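Local coordinates for uncharacterized protein (Corynebacterium glutamicum, PDB 2NSF), which catalyses the mycothiol-dependent isomerisation of maleylpyruvate and carries a bound zinc ion, at residues T23-P28 and L186-A191; L27-R32 and E156-R161; A79-M84 and D129-E134; E192-W197 and L206-E211. All blocks are in the same frame, centred on the assembly; numbering follows the deposited sequence.

Contact 1 (T23-P28 and L186-A191)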
loop_
_atom_site.group_PDB
_atom_site.type_symbol
_atom_site.label_atom_id
_atom_site.label_comp_id
_atom_site.label_asym_id
_atom_site.label_seq_id
_atom_site.Cartn_x
_atom_site.Cartn_y
_atom_site.Cartn_z
ATOM N N THR A 23 -5.839 1.710 -15.260
ATOM C CA THR A 23 -5.505 1.349 -13.906
ATOM C C THR A 23 -4.356 0.378 -13.934
ATOM O O THR A 23 -4.019 -0.199 -14.968
ATOM C CB THR A 23 -6.678 0.655 -13.189
ATOM O OG1 THR A 23 -6.835 -0.671 -13.709
ATOM C CG2 THR A 23 -7.966 1.431 -13.390
ATOM N N PHE A 24 -3.768 0.201 -12.764
ATOM C CA PHE A 24 -2.653 -0.701 -12.585
ATOM C C PHE A 24 -3.025 -2.086 -13.104
ATOM O O PHE A 24 -2.226 -2.763 -13.751
ATOM C CB PHE A 24 -2.332 -0.784 -11.095
ATOM C CG PHE A 24 -1.114 -1.585 -10.779
ATOM C CD1 PHE A 24 0.134 -0.982 -10.730
ATOM C CD2 PHE A 24 -1.212 -2.950 -10.533
ATOM C CE1 PHE A 24 1.277 -1.730 -10.430
ATOM C CE2 PHE A 24 -0.081 -3.707 -10.235
ATOM C CZ PHE A 24 1.165 -3.096 -10.185
ATOM N N HIS A 25 -4.255 -2.497 -12.820
ATOM C CA HIS A 25 -4.738 -3.815 -13.207
ATOM C C HIS A 25 -4.784 -4.098 -14.709
ATOM O O HIS A 25 -4.626 -5.249 -15.124
ATOM C CB HIS A 25 -6.115 -4.051 -12.582
ATOM C CG HIS A 25 -6.160 -3.771 -11.110
ATOM N ND1 HIS A 25 -5.334 -4.406 -10.206
ATOM C CD2 HIS A 25 -6.916 -2.913 -10.388
ATOM C CE1 HIS A 25 -5.578 -3.948 -8.991
ATOM N NE2 HIS A 25 -6.534 -3.040 -9.074
ATOM N N ASP A 26 -4.988 -3.062 -15.519
ATOM C CA ASP A 26 -5.058 -3.221 -16.975
ATOM C C ASP A 26 -3.674 -3.314 -17.608
ATOM O O ASP A 26 -3.542 -3.667 -18.782
ATOM C CB ASP A 26 -5.790 -2.040 -17.621
ATOM C CG ASP A 26 -7.150 -1.782 -17.013
ATOM O OD1 ASP A 26 -7.968 -2.729 -16.939
ATOM O OD2 ASP A 26 -7.404 -0.622 -16.618
ATOM N N LEU A 27 -2.645 -2.984 -16.840
ATOM C CA LEU A 27 -1.282 -3.017 -17.350
ATOM C C LEU A 27 -0.778 -4.435 -17.570
ATOM O O LEU A 27 -1.217 -5.374 -16.902
ATOM C CB LEU A 27 -0.335 -2.306 -16.381
ATOM C CG LEU A 27 -0.599 -0.834 -16.074
ATOM C CD1 LEU A 27 0.379 -0.352 -15.010
ATOM C CD2 LEU A 27 -0.459 -0.014 -17.345
ATOM N N PRO A 28 0.141 -4.615 -18.532
ATOM C CA PRO A 28 0.686 -5.949 -18.793
ATOM C C PRO A 28 1.471 -6.373 -17.552
ATOM O O PRO A 28 2.014 -5.527 -16.841
ATOM C CB PRO A 28 1.595 -5.720 -19.997
ATOM C CG PRO A 28 0.922 -4.592 -20.715
ATOM C CD PRO A 28 0.553 -3.667 -19.581
ATOM N N LEU A 186 -1.407 6.093 -8.339
ATOM C CA LEU A 186 -2.252 7.027 -7.599
ATOM C C LEU A 186 -3.713 6.921 -8.048
ATOM O O LEU A 186 -4.626 6.930 -7.218
ATOM C CB LEU A 186 -1.764 8.469 -7.796
ATOM C CG LEU A 186 -0.438 8.855 -7.132
ATOM C CD1 LEU A 186 -0.108 10.303 -7.462
ATOM C CD2 LEU A 186 -0.551 8.672 -5.615
ATOM N N ARG A 187 -3.934 6.824 -9.358
ATOM C CA ARG A 187 -5.294 6.714 -9.881
ATOM C C ARG A 187 -5.960 5.441 -9.382
ATOM O O ARG A 187 -7.141 5.444 -9.029
ATOM C CB ARG A 187 -5.307 6.717 -11.413
ATOM C CG ARG A 187 -4.972 8.056 -12.053
ATOM C CD ARG A 187 -5.364 8.058 -13.530
ATOM N NE ARG A 187 -4.773 6.936 -14.255
ATOM C CZ ARG A 187 -3.643 6.998 -14.952
ATOM N NH1 ARG A 187 -2.968 8.137 -15.037
ATOM N NH2 ARG A 187 -3.179 5.915 -15.559
ATOM N N THR A 188 -5.201 4.351 -9.358
ATOM C CA THR A 188 -5.744 3.079 -8.898
ATOM C C THR A 188 -6.054 3.141 -7.402
ATOM O O THR A 188 -7.049 2.573 -6.945
ATOM C CB THR A 188 -4.770 1.920 -9.198
ATOM O OG1 THR A 188 -4.462 1.917 -10.601
ATOM C CG2 THR A 188 -5.411 0.577 -8.839
ATOM N N LEU A 189 -5.214 3.837 -6.639
ATOM C CA LEU A 189 -5.440 3.984 -5.202
ATOM C C LEU A 189 -6.683 4.828 -4.916
ATOM O O LEU A 189 -7.472 4.507 -4.024
ATOM C CB LEU A 189 -4.233 4.646 -4.522
ATOM C CG LEU A 189 -2.986 3.804 -4.262
ATOM C CD1 LEU A 189 -1.867 4.704 -3.720
ATOM C CD2 LEU A 189 -3.320 2.697 -3.264
ATOM N N ALA A 190 -6.856 5.913 -5.661
ATOM C CA ALA A 190 -8.016 6.772 -5.447
ATOM C C ALA A 190 -9.298 5.974 -5.653
ATOM O O ALA A 190 -10.248 6.082 -4.870
ATOM C CB ALA A 190 -7.976 7.955 -6.403
ATOM N N ALA A 191 -9.324 5.176 -6.715
ATOM C CA ALA A 191 -10.484 4.352 -7.028
ATOM C C ALA A 191 -10.680 3.257 -5.987
ATOM O O ALA A 191 -11.784 3.055 -5.486
ATOM C CB ALA A 191 -10.327 3.728 -8.410
#

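Contact 2 (L27-R32 and E156-R161)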
loop_
_atom_site.group_PDB
_atom_site.type_symbol
_atom_site.label_atom_id
_atom_site.label_comp_id
_atom_site.label_asym_id
_atom_site.label_seq_id
_atom_site.Cartn_x
_atom_site.Cartn_y
_atom_site.Cartn_z
ATOM N N LEU A 27 -2.645 -2.984 -16.840
ATOM C CA LEU A 27 -1.282 -3.017 -17.350
ATOM C C LEU A 27 -0.778 -4.435 -17.570
ATOM O O LEU A 27 -1.217 -5.374 -16.902
ATOM C CB LEU A 27 -0.335 -2.306 -16.381
ATOM C CG LEU A 27 -0.599 -0.834 -16.074
ATOM C CD1 LEU A 27 0.379 -0.352 -15.010
ATOM C CD2 LEU A 27 -0.459 -0.014 -17.345
ATOM N N PRO A 28 0.141 -4.615 -18.532
ATOM C CA PRO A 28 0.686 -5.949 -18.793
ATOM C C PRO A 28 1.471 -6.373 -17.552
ATOM O O PRO A 28 2.014 -5.527 -16.841
ATOM C CB PRO A 28 1.595 -5.720 -19.997
ATOM C CG PRO A 28 0.922 -4.592 -20.715
ATOM C CD PRO A 28 0.553 -3.667 -19.581
ATOM N N LEU A 29 1.527 -7.674 -17.294
ATOM C CA LEU A 29 2.240 -8.191 -16.130
ATOM C C LEU A 29 3.645 -7.617 -15.962
ATOM O O LEU A 29 4.029 -7.223 -14.861
ATOM C CB LEU A 29 2.314 -9.717 -16.199
ATOM C CG LEU A 29 1.298 -10.484 -15.348
ATOM C CD1 LEU A 29 1.124 -11.897 -15.881
ATOM C CD2 LEU A 29 1.768 -10.504 -13.906
ATOM N N GLU A 30 4.412 -7.567 -17.047
ATOM C CA GLU A 30 5.772 -7.046 -16.976
ATOM C C GLU A 30 5.845 -5.613 -16.466
ATOM O O GLU A 30 6.754 -5.267 -15.712
ATOM C CB GLU A 30 6.455 -7.136 -18.343
ATOM C CG GLU A 30 6.799 -8.556 -18.760
ATOM C CD GLU A 30 7.526 -9.327 -17.668
ATOM O OE1 GLU A 30 8.518 -8.795 -17.113
ATOM O OE2 GLU A 30 7.111 -10.467 -17.367
ATOM N N GLU A 31 4.896 -4.781 -16.882
ATOM C CA GLU A 31 4.876 -3.394 -16.445
ATOM C C GLU A 31 4.478 -3.289 -14.978
ATOM O O GLU A 31 4.927 -2.387 -14.269
ATOM C CB GLU A 31 3.935 -2.572 -17.331
ATOM C CG GLU A 31 4.597 -2.141 -18.641
ATOM C CD GLU A 31 3.612 -1.627 -19.675
ATOM O OE1 GLU A 31 2.841 -0.696 -19.361
ATOM O OE2 GLU A 31 3.623 -2.158 -20.808
ATOM N N ARG A 32 3.641 -4.213 -14.520
ATOM C CA ARG A 32 3.231 -4.207 -13.121
ATOM C C ARG A 32 4.405 -4.646 -12.251
ATOM O O ARG A 32 4.602 -4.125 -11.154
ATOM C CB ARG A 32 2.020 -5.120 -12.916
ATOM C CG ARG A 32 0.725 -4.509 -13.434
ATOM C CD ARG A 32 -0.455 -5.438 -13.241
ATOM N NE ARG A 32 -0.591 -6.383 -14.345
ATOM C CZ ARG A 32 -1.350 -7.471 -14.304
ATOM N NH1 ARG A 32 -2.040 -7.763 -13.208
ATOM N NH2 ARG A 32 -1.430 -8.264 -15.365
ATOM N N GLU A 156 -2.344 -10.278 -8.269
ATOM C CA GLU A 156 -2.734 -9.171 -7.400
ATOM C C GLU A 156 -1.597 -8.797 -6.445
ATOM O O GLU A 156 -1.550 -7.673 -5.951
ATOM C CB GLU A 156 -3.973 -9.549 -6.585
ATOM C CG GLU A 156 -4.683 -8.384 -5.897
ATOM C CD GLU A 156 -5.648 -7.654 -6.823
ATOM O OE1 GLU A 156 -5.849 -8.129 -7.961
ATOM O OE2 GLU A 156 -6.210 -6.616 -6.407
ATOM N N THR A 157 -0.688 -9.735 -6.186
ATOM C CA THR A 157 0.424 -9.457 -5.274
ATOM C C THR A 157 1.315 -8.344 -5.810
ATOM O O THR A 157 1.977 -7.653 -5.042
ATOM C CB THR A 157 1.302 -10.704 -5.021
ATOM O OG1 THR A 157 1.888 -11.142 -6.253
ATOM C CG2 THR A 157 0.470 -11.830 -4.414
ATOM N N LEU A 158 1.340 -8.174 -7.128
ATOM C CA LEU A 158 2.150 -7.117 -7.721
ATOM C C LEU A 158 1.556 -5.769 -7.313
ATOM O O LEU A 158 2.281 -4.826 -6.994
ATOM C CB LEU A 158 2.168 -7.253 -9.246
ATOM C CG LEU A 158 2.808 -8.536 -9.793
ATOM C CD1 LEU A 158 2.529 -8.640 -11.281
ATOM C CD2 LEU A 158 4.312 -8.536 -9.520
ATOM N N TRP A 159 0.230 -5.690 -7.317
ATOM C CA TRP A 159 -0.468 -4.467 -6.930
ATOM C C TRP A 159 -0.373 -4.277 -5.420
ATOM O O TRP A 159 -0.083 -3.185 -4.926
ATOM C CB TRP A 159 -1.943 -4.549 -7.341
ATOM C CG TRP A 159 -2.826 -3.531 -6.655
ATOM C CD1 TRP A 159 -3.898 -3.792 -5.851
ATOM C CD2 TRP A 159 -2.704 -2.102 -6.707
ATOM N NE1 TRP A 159 -4.453 -2.618 -5.399
ATOM C CE2 TRP A 159 -3.739 -1.565 -5.909
ATOM C CE3 TRP A 159 -1.822 -1.221 -7.351
ATOM C CZ2 TRP A 159 -3.920 -0.186 -5.733
ATOM C CZ3 TRP A 159 -2.003 0.157 -7.176
ATOM C CH2 TRP A 159 -3.044 0.656 -6.375
ATOM N N MET A 160 -0.621 -5.352 -4.683
ATOM C CA MET A 160 -0.573 -5.283 -3.229
ATOM C C MET A 160 0.789 -4.814 -2.736
ATOM O O MET A 160 0.876 -3.967 -1.847
ATOM C CB MET A 160 -0.911 -6.651 -2.638
ATOM C CG MET A 160 -2.338 -7.085 -2.917
ATOM S SD MET A 160 -2.575 -8.853 -2.679
ATOM C CE MET A 160 -2.731 -8.930 -0.917
ATOM N N ARG A 161 1.855 -5.355 -3.309
ATOM C CA ARG A 161 3.190 -4.945 -2.886
ATOM C C ARG A 161 3.438 -3.487 -3.272
ATOM O O ARG A 161 4.031 -2.732 -2.500
ATOM C CB ARG A 161 4.257 -5.845 -3.505
ATOM C CG ARG A 161 5.678 -5.537 -3.023
ATOM C CD ARG A 161 5.812 -5.699 -1.506
ATOM N NE ARG A 161 7.204 -5.570 -1.078
ATOM C CZ ARG A 161 7.601 -5.542 0.191
ATOM N NH1 ARG A 161 6.713 -5.631 1.174
ATOM N NH2 ARG A 161 8.890 -5.419 0.480
#

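Contact 3 (A79-M84 and D129-E134)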
loop_
_atom_site.group_PDB
_atom_site.type_symbol
_atom_site.label_atom_id
_atom_site.label_comp_id
_atom_site.label_asym_id
_atom_site.label_seq_id
_atom_site.Cartn_x
_atom_site.Cartn_y
_atom_site.Cartn_z
ATOM N N ALA A 79 4.538 -12.436 3.451
ATOM C CA ALA A 79 3.141 -12.830 3.312
ATOM C C ALA A 79 2.759 -12.991 1.844
ATOM O O ALA A 79 1.990 -13.888 1.487
ATOM C CB ALA A 79 2.237 -11.805 3.990
ATOM N N LEU A 80 3.302 -12.130 0.987
ATOM C CA LEU A 80 3.007 -12.205 -0.436
ATOM C C LEU A 80 3.697 -13.415 -1.057
ATOM O O LEU A 80 3.219 -13.975 -2.044
ATOM C CB LEU A 80 3.433 -10.906 -1.136
ATOM C CG LEU A 80 2.613 -9.681 -0.711
ATOM C CD1 LEU A 80 3.095 -8.459 -1.476
ATOM C CD2 LEU A 80 1.126 -9.917 -0.982
ATOM N N CYS A 81 4.825 -13.818 -0.479
ATOM C CA CYS A 81 5.527 -15.000 -0.966
ATOM C C CYS A 81 4.621 -16.204 -0.752
ATOM O O CYS A 81 4.564 -17.100 -1.589
ATOM C CB CYS A 81 6.828 -15.223 -0.201
ATOM S SG CYS A 81 8.197 -14.206 -0.756
ATOM N N ASN A 82 3.916 -16.221 0.375
ATOM C CA ASN A 82 3.013 -17.328 0.672
ATOM C C ASN A 82 1.957 -17.465 -0.414
ATOM O O ASN A 82 1.676 -18.574 -0.880
ATOM C CB ASN A 82 2.334 -17.135 2.031
ATOM C CG ASN A 82 3.288 -17.342 3.190
ATOM O OD1 ASN A 82 4.299 -18.038 3.059
ATOM N ND2 ASN A 82 2.965 -16.757 4.337
ATOM N N LEU A 83 1.376 -16.342 -0.825
ATOM C CA LEU A 83 0.355 -16.373 -1.865
ATOM C C LEU A 83 0.933 -16.871 -3.182
ATOM O O LEU A 83 0.264 -17.586 -3.928
ATOM C CB LEU A 83 -0.267 -14.984 -2.058
ATOM C CG LEU A 83 -1.025 -14.401 -0.859
ATOM C CD1 LEU A 83 -1.684 -13.086 -1.270
ATOM C CD2 LEU A 83 -2.082 -15.387 -0.373
ATOM N N MET A 84 2.176 -16.502 -3.481
ATOM C CA MET A 84 2.791 -16.955 -4.718
ATOM C C MET A 84 3.085 -18.454 -4.655
ATOM O O MET A 84 3.024 -19.142 -5.674
ATOM C CB MET A 84 4.074 -16.173 -5.018
ATOM C CG MET A 84 3.848 -14.691 -5.317
ATOM S SD MET A 84 2.427 -14.375 -6.404
ATOM C CE MET A 84 2.848 -15.331 -7.845
ATOM N N ASP A 129 10.985 -11.289 -5.033
ATOM C CA ASP A 129 11.284 -11.089 -6.444
ATOM C C ASP A 129 11.542 -12.436 -7.125
ATOM O O ASP A 129 11.071 -12.675 -8.239
ATOM C CB ASP A 129 12.493 -10.174 -6.622
ATOM C CG ASP A 129 12.557 -9.577 -8.014
ATOM O OD1 ASP A 129 11.660 -8.778 -8.358
ATOM O OD2 ASP A 129 13.492 -9.914 -8.767
ATOM N N VAL A 130 12.283 -13.316 -6.454
ATOM C CA VAL A 130 12.566 -14.635 -7.008
ATOM C C VAL A 130 11.248 -15.372 -7.199
ATOM O O VAL A 130 11.028 -16.003 -8.230
ATOM C CB VAL A 130 13.475 -15.475 -6.073
ATOM C CG1 VAL A 130 13.538 -16.925 -6.558
ATOM C CG2 VAL A 130 14.874 -14.883 -6.042
ATOM N N ALA A 131 10.371 -15.282 -6.199
ATOM C CA ALA A 131 9.072 -15.947 -6.268
ATOM C C ALA A 131 8.331 -15.501 -7.521
ATOM O O ALA A 131 7.757 -16.320 -8.238
ATOM C CB ALA A 131 8.246 -15.629 -5.024
ATOM N N TRP A 132 8.345 -14.198 -7.785
ATOM C CA TRP A 132 7.676 -13.668 -8.969
ATOM C C TRP A 132 8.348 -14.126 -10.259
ATOM O O TRP A 132 7.672 -14.526 -11.207
ATOM C CB TRP A 132 7.644 -12.136 -8.938
ATOM C CG TRP A 132 6.656 -11.559 -7.972
ATOM C CD1 TRP A 132 5.466 -12.111 -7.587
ATOM C CD2 TRP A 132 6.727 -10.279 -7.335
ATOM N NE1 TRP A 132 4.793 -11.252 -6.753
ATOM C CE2 TRP A 132 5.544 -10.117 -6.581
ATOM C CE3 TRP A 132 7.678 -9.245 -7.329
ATOM C CZ2 TRP A 132 5.278 -8.965 -5.831
ATOM C CZ3 TRP A 132 7.417 -8.096 -6.580
ATOM C CH2 TRP A 132 6.226 -7.968 -5.842
ATOM N N ARG A 133 9.675 -14.064 -10.296
ATOM C CA ARG A 133 10.416 -14.465 -11.487
ATOM C C ARG A 133 10.206 -15.927 -11.870
ATOM O O ARG A 133 10.206 -16.269 -13.054
ATOM C CB ARG A 133 11.919 -14.214 -11.306
ATOM C CG ARG A 133 12.317 -12.754 -11.183
ATOM C CD ARG A 133 13.751 -12.542 -11.658
ATOM N NE ARG A 133 14.670 -13.540 -11.118
ATOM C CZ ARG A 133 15.972 -13.586 -11.386
ATOM N NH1 ARG A 133 16.519 -12.683 -12.194
ATOM N NH2 ARG A 133 16.728 -14.533 -10.851
ATOM N N GLU A 134 10.019 -16.788 -10.875
ATOM C CA GLU A 134 9.835 -18.210 -11.145
ATOM C C GLU A 134 8.380 -18.654 -11.252
ATOM O O GLU A 134 8.100 -19.849 -11.375
ATOM C CB GLU A 134 10.556 -19.037 -10.077
ATOM C CG GLU A 134 12.010 -18.623 -9.878
ATOM C CD GLU A 134 12.780 -19.575 -8.982
ATOM O OE1 GLU A 134 12.179 -20.135 -8.045
ATOM O OE2 GLU A 134 13.996 -19.752 -9.206
#

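Contact 4 (E192-W197 and L206-E211)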
loop_
_atom_site.group_PDB
_atom_site.type_symbol
_atom_site.label_atom_id
_atom_site.label_comp_id
_atom_site.label_asym_id
_atom_site.label_seq_id
_atom_site.Cartn_x
_atom_site.Cartn_y
_atom_site.Cartn_z
ATOM N N GLU A 192 -9.607 2.547 -5.659
ATOM C CA GLU A 192 -9.711 1.453 -4.696
ATOM C C GLU A 192 -10.166 1.899 -3.313
ATOM O O GLU A 192 -11.040 1.279 -2.708
ATOM C CB GLU A 192 -8.377 0.723 -4.560
ATOM C CG GLU A 192 -8.488 -0.545 -3.730
ATOM C CD GLU A 192 -7.185 -1.302 -3.645
ATOM O OE1 GLU A 192 -6.334 -0.929 -2.811
ATOM O OE2 GLU A 192 -7.014 -2.265 -4.422
ATOM N N ILE A 193 -9.556 2.958 -2.796
ATOM C CA ILE A 193 -9.927 3.443 -1.476
ATOM C C ILE A 193 -11.396 3.856 -1.431
ATOM O O ILE A 193 -12.117 3.503 -0.496
ATOM C CB ILE A 193 -9.054 4.640 -1.053
ATOM C CG1 ILE A 193 -7.596 4.186 -0.904
ATOM C CG2 ILE A 193 -9.578 5.234 0.248
ATOM C CD1 ILE A 193 -6.623 5.322 -0.598
ATOM N N THR A 194 -11.847 4.598 -2.438
ATOM C CA THR A 194 -13.235 5.029 -2.445
ATOM C C THR A 194 -14.179 3.865 -2.724
ATOM O O THR A 194 -15.322 3.870 -2.267
ATOM C CB THR A 194 -13.464 6.198 -3.441
ATOM O OG1 THR A 194 -13.015 5.833 -4.748
ATOM C CG2 THR A 194 -12.697 7.430 -2.969
ATOM N N GLN A 195 -13.701 2.860 -3.450
ATOM C CA GLN A 195 -14.521 1.680 -3.718
ATOM C C GLN A 195 -14.679 0.930 -2.398
ATOM O O GLN A 195 -15.762 0.429 -2.080
ATOM C CB GLN A 195 -13.851 0.773 -4.746
ATOM C CG GLN A 195 -14.020 1.243 -6.189
ATOM C CD GLN A 195 -13.088 0.532 -7.137
ATOM O OE1 GLN A 195 -12.223 -0.237 -6.712
ATOM N NE2 GLN A 195 -13.245 0.787 -8.431
ATOM N N LYS A 196 -13.597 0.853 -1.629
ATOM C CA LYS A 196 -13.650 0.171 -0.342
ATOM C C LYS A 196 -14.645 0.886 0.568
ATOM O O LYS A 196 -15.505 0.243 1.173
ATOM C CB LYS A 196 -12.265 0.124 0.318
ATOM C CG LYS A 196 -12.230 -0.773 1.550
ATOM C CD LYS A 196 -10.821 -0.955 2.097
ATOM C CE LYS A 196 -10.810 -2.002 3.205
ATOM N NZ LYS A 196 -9.437 -2.261 3.728
ATOM N N TRP A 197 -14.545 2.210 0.664
ATOM C CA TRP A 197 -15.473 2.975 1.499
ATOM C C TRP A 197 -16.911 2.726 1.053
ATOM O O TRP A 197 -17.804 2.525 1.873
ATOM C CB TRP A 197 -15.205 4.479 1.412
ATOM C CG TRP A 197 -13.886 4.921 1.972
ATOM C CD1 TRP A 197 -13.065 4.220 2.811
ATOM C CD2 TRP A 197 -13.257 6.191 1.764
ATOM N NE1 TRP A 197 -11.962 4.977 3.137
ATOM C CE2 TRP A 197 -12.055 6.192 2.506
ATOM C CE3 TRP A 197 -13.593 7.334 1.019
ATOM C CZ2 TRP A 197 -11.186 7.291 2.528
ATOM C CZ3 TRP A 197 -12.726 8.431 1.040
ATOM C CH2 TRP A 197 -11.538 8.395 1.791
ATOM N N LEU A 206 -19.462 12.103 0.631
ATOM C CA LEU A 206 -18.078 12.519 0.410
ATOM C C LEU A 206 -17.579 12.113 -0.972
ATOM O O LEU A 206 -17.651 10.943 -1.352
ATOM C CB LEU A 206 -17.160 11.917 1.482
ATOM C CG LEU A 206 -15.671 12.272 1.370
ATOM C CD1 LEU A 206 -15.484 13.778 1.543
ATOM C CD2 LEU A 206 -14.879 11.512 2.425
ATOM N N VAL A 207 -17.067 13.083 -1.719
ATOM C CA VAL A 207 -16.551 12.837 -3.061
ATOM C C VAL A 207 -15.179 13.478 -3.222
ATOM O O VAL A 207 -15.003 14.654 -2.912
ATOM C CB VAL A 207 -17.488 13.432 -4.144
ATOM C CG1 VAL A 207 -16.917 13.170 -5.541
ATOM C CG2 VAL A 207 -18.883 12.823 -4.017
ATOM N N LEU A 208 -14.208 12.707 -3.703
ATOM C CA LEU A 208 -12.870 13.237 -3.926
ATOM C C LEU A 208 -12.819 13.722 -5.366
ATOM O O LEU A 208 -13.344 13.064 -6.265
ATOM C CB LEU A 208 -11.813 12.155 -3.731
ATOM C CG LEU A 208 -11.824 11.362 -2.426
ATOM C CD1 LEU A 208 -10.609 10.448 -2.420
ATOM C CD2 LEU A 208 -11.816 12.301 -1.218
ATOM N N LEU A 209 -12.183 14.865 -5.589
ATOM C CA LEU A 209 -12.088 15.396 -6.937
ATOM C C LEU A 209 -10.654 15.651 -7.349
ATOM O O LEU A 209 -9.942 16.406 -6.692
ATOM C CB LEU A 209 -12.872 16.711 -7.053
ATOM C CG LEU A 209 -12.702 17.489 -8.366
ATOM C CD1 LEU A 209 -13.277 16.687 -9.527
ATOM C CD2 LEU A 209 -13.400 18.841 -8.256
ATOM N N ASP A 210 -10.233 14.983 -8.418
ATOM C CA ASP A 210 -8.908 15.198 -8.988
ATOM C C ASP A 210 -9.267 16.391 -9.863
ATOM O O ASP A 210 -9.784 16.223 -10.969
ATOM C CB ASP A 210 -8.502 14.013 -9.866
ATOM C CG ASP A 210 -7.220 14.276 -10.645
ATOM O OD1 ASP A 210 -6.794 15.449 -10.731
ATOM O OD2 ASP A 210 -6.649 13.310 -11.186
ATOM N N GLU A 211 -9.013 17.594 -9.366
ATOM C CA GLU A 211 -9.397 18.784 -10.109
ATOM C C GLU A 211 -8.741 18.947 -11.478
ATOM O O GLU A 211 -9.424 19.220 -12.464
ATOM C CB GLU A 211 -9.183 20.032 -9.249
ATOM C CG GLU A 211 -9.713 21.302 -9.898
ATOM C CD GLU A 211 -10.059 22.376 -8.888
ATOM O OE1 GLU A 211 -9.245 22.629 -7.978
ATOM O OE2 GLU A 211 -11.149 22.972 -9.012
#

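Contact 1 (T23-P28 and L186-A191)
The imidazole of His25 meets the methyl of Thr188 obliquely, NE2 of His25 lying 3.8 Å from CG2 of Thr188, while the same ring makes an edge-to-face pair with Trp159. Phe24 brings its CB rather than its ring to this contact: with CG anti to the backbone N (chi1 -174°), the phenyl group leads away from helix segment 186-191 and meets Trp159 with the planes at about 45°.

Thr188 is the residue that joins the two segments. Its hydroxyl takes the backbone N-H of Phe24, with Phe24 N 2.8 Å from Thr188 OG1 and nearly straight at 168°. OG1 also hydrogen-bonds to the carbonyl oxygen of Val184, one turn earlier, so this buried hydroxyl is held from the loop and from its own helix at once. CA of Thr23 closes in to 3.5 Å from OG1 of Thr188. The carboxylate of Asp26 reaches back to the residue before the 3-10 turn 24-26, where OD2 of Asp26 accepts the backbone N-H of Thr23 at 3.1 Å from its N, on the anti side.

NH2 of Arg187 bonds the carbonyl oxygen of Thr22, while NH1 forms a salt bridge with Glu183 on its own helix. The loop ahead of helix 29-49 is thus laid against helix 183-199, with helix 156-171 packed on both through Trp159 and helix 232-239 touching Leu186 and Leu189.

Contact 2 (L27-R32 and E156-R161)
Leu29 and Leu158 cross at about a right angle, meeting through one methyl each: CD2 of Leu29 sits 3.3 Å from CD1 of Leu158, closer than carbon pairs usually come. The same CD1 of Leu158 reaches the root of the Arg32 side chain, 3.9 Å from CB of Arg32, and so bears on two residues of the opposing helix. Leu158 has its CG beside the backbone N and anti to the carbonyl carbon (chi1 -63°), a setting that sends the branched end across to helix 29-49.

The first turn of helix 29-49, with Pro28 at the N-cap, thus packs on segment 156-161 of helix 156-171. Helix 114-133 lies alongside, its Trp132 also on Leu158, consistent with a helical bundle in the N-terminal domain.

Arg32 turns back over its own segment. Its chain bends at chi3 (-86°), which brings NE of Arg32 to within 2.8 Å of the carbonyl oxygen of Leu27, a weak bond because the angle at the hydrogen is only 117°. CD2 of Leu29 lies over one face of the guanidinium group, offset toward its rim, while the carbonyl carbon of Pro28 lies in plane at its edge.

Contact 3 (A79-M84 and D129-E134)
The helix axes of 79-84 and 129-133 run nearly parallel, 9.6 Å apart at closest approach and crossing at 19°, with Cys81 and Ala131 nearest at their CA atoms. They form a helix-helix packing between helices 66-89 and 114-133 of the mycothiol maleylpyruvate isomerase N-terminal domain, and a Met-aromatic contact lies beside the closest approach.

Ala131 faces the first helix with its CB, 4.2 Å from CB of Met84 and, more loosely, 4.5 Å from SG of Cys81. Beside it the indole of Trp132 swings toward the first helix and crosses the Met84 side chain at about a right angle. CG of Met84 approaches CD1 of Trp132 obliquely at 3.8 Å. Bends at chi2 (-43°) and chi3 fold the thioether round to the pyrrole side of the indole. The indole N-H is engaged by OG1 of Thr157 on helix 156-171. SD of Met84 lies in the indole plane, at the edge of the five-membered ring, 3.9 Å from NE1 of Trp132.

Contact 4 (E192-W197 and L206-E211)
Helix segment 192-197 lies against strand 206-210 at side-chain distance, the nearest CA atoms, those of Thr194 and Leu208, being 8.3 Å apart, and no hydrogen bond joins the two. Two pairs of buried side chains bridge the gap. CG2 of Thr194 touches CD1 of Leu208 at 3.7 Å, the two chains meeting at a slant. With chi1 at 55°, Thr194 keeps its methyl for the strand and its OG1 for its own helix, where it bonds the carbonyl oxygen of Ala190, with that of Ala191 a second possible acceptor.

One turn on, CZ3 of Trp197, on the six-membered ring, comes 4.0 Å from CD2 of Leu206, again obliquely. The indole is backed by its own helix: CG2 of Ile193 lies 3.3 Å above one ring face, toward the rim.

Leu206 and Leu208 project from the same face of the strand, and Val207 from the other. Tyr238 and Ala239 of helix 232-239 also pack on Leu208. Helices 183-199 and 232-239 thus pack on one face of a mixed four-stranded sheet, as in a two-layer alpha/beta sandwich, here within the MDMPI C-terminal domain.

Contacts 1 and 2 share Leu27 and Pro28, their centres 10 Å apart, and meet through Trp159, whose CH2 is 3.4 Å from CG2 of Thr188. Contact 3 is nested in the chain loop closed by contact 2 and touches it where CB of Arg161 lies 3.5 Å from CD1 of Leu80. Contact 4 continues contact 1 along helix 183-199 and reaches contact 2 by a probable hydrogen bond from NE1 of Trp159 to OE2 of Glu192, 2.8 Å. Zinc is held by His72, Glu164 and His168; the Trp132 side chain is about 14 Å from it, and those of Phe24 and Leu158 are each about 11 Å from that of Glu164. Contact 4 lies away from this site.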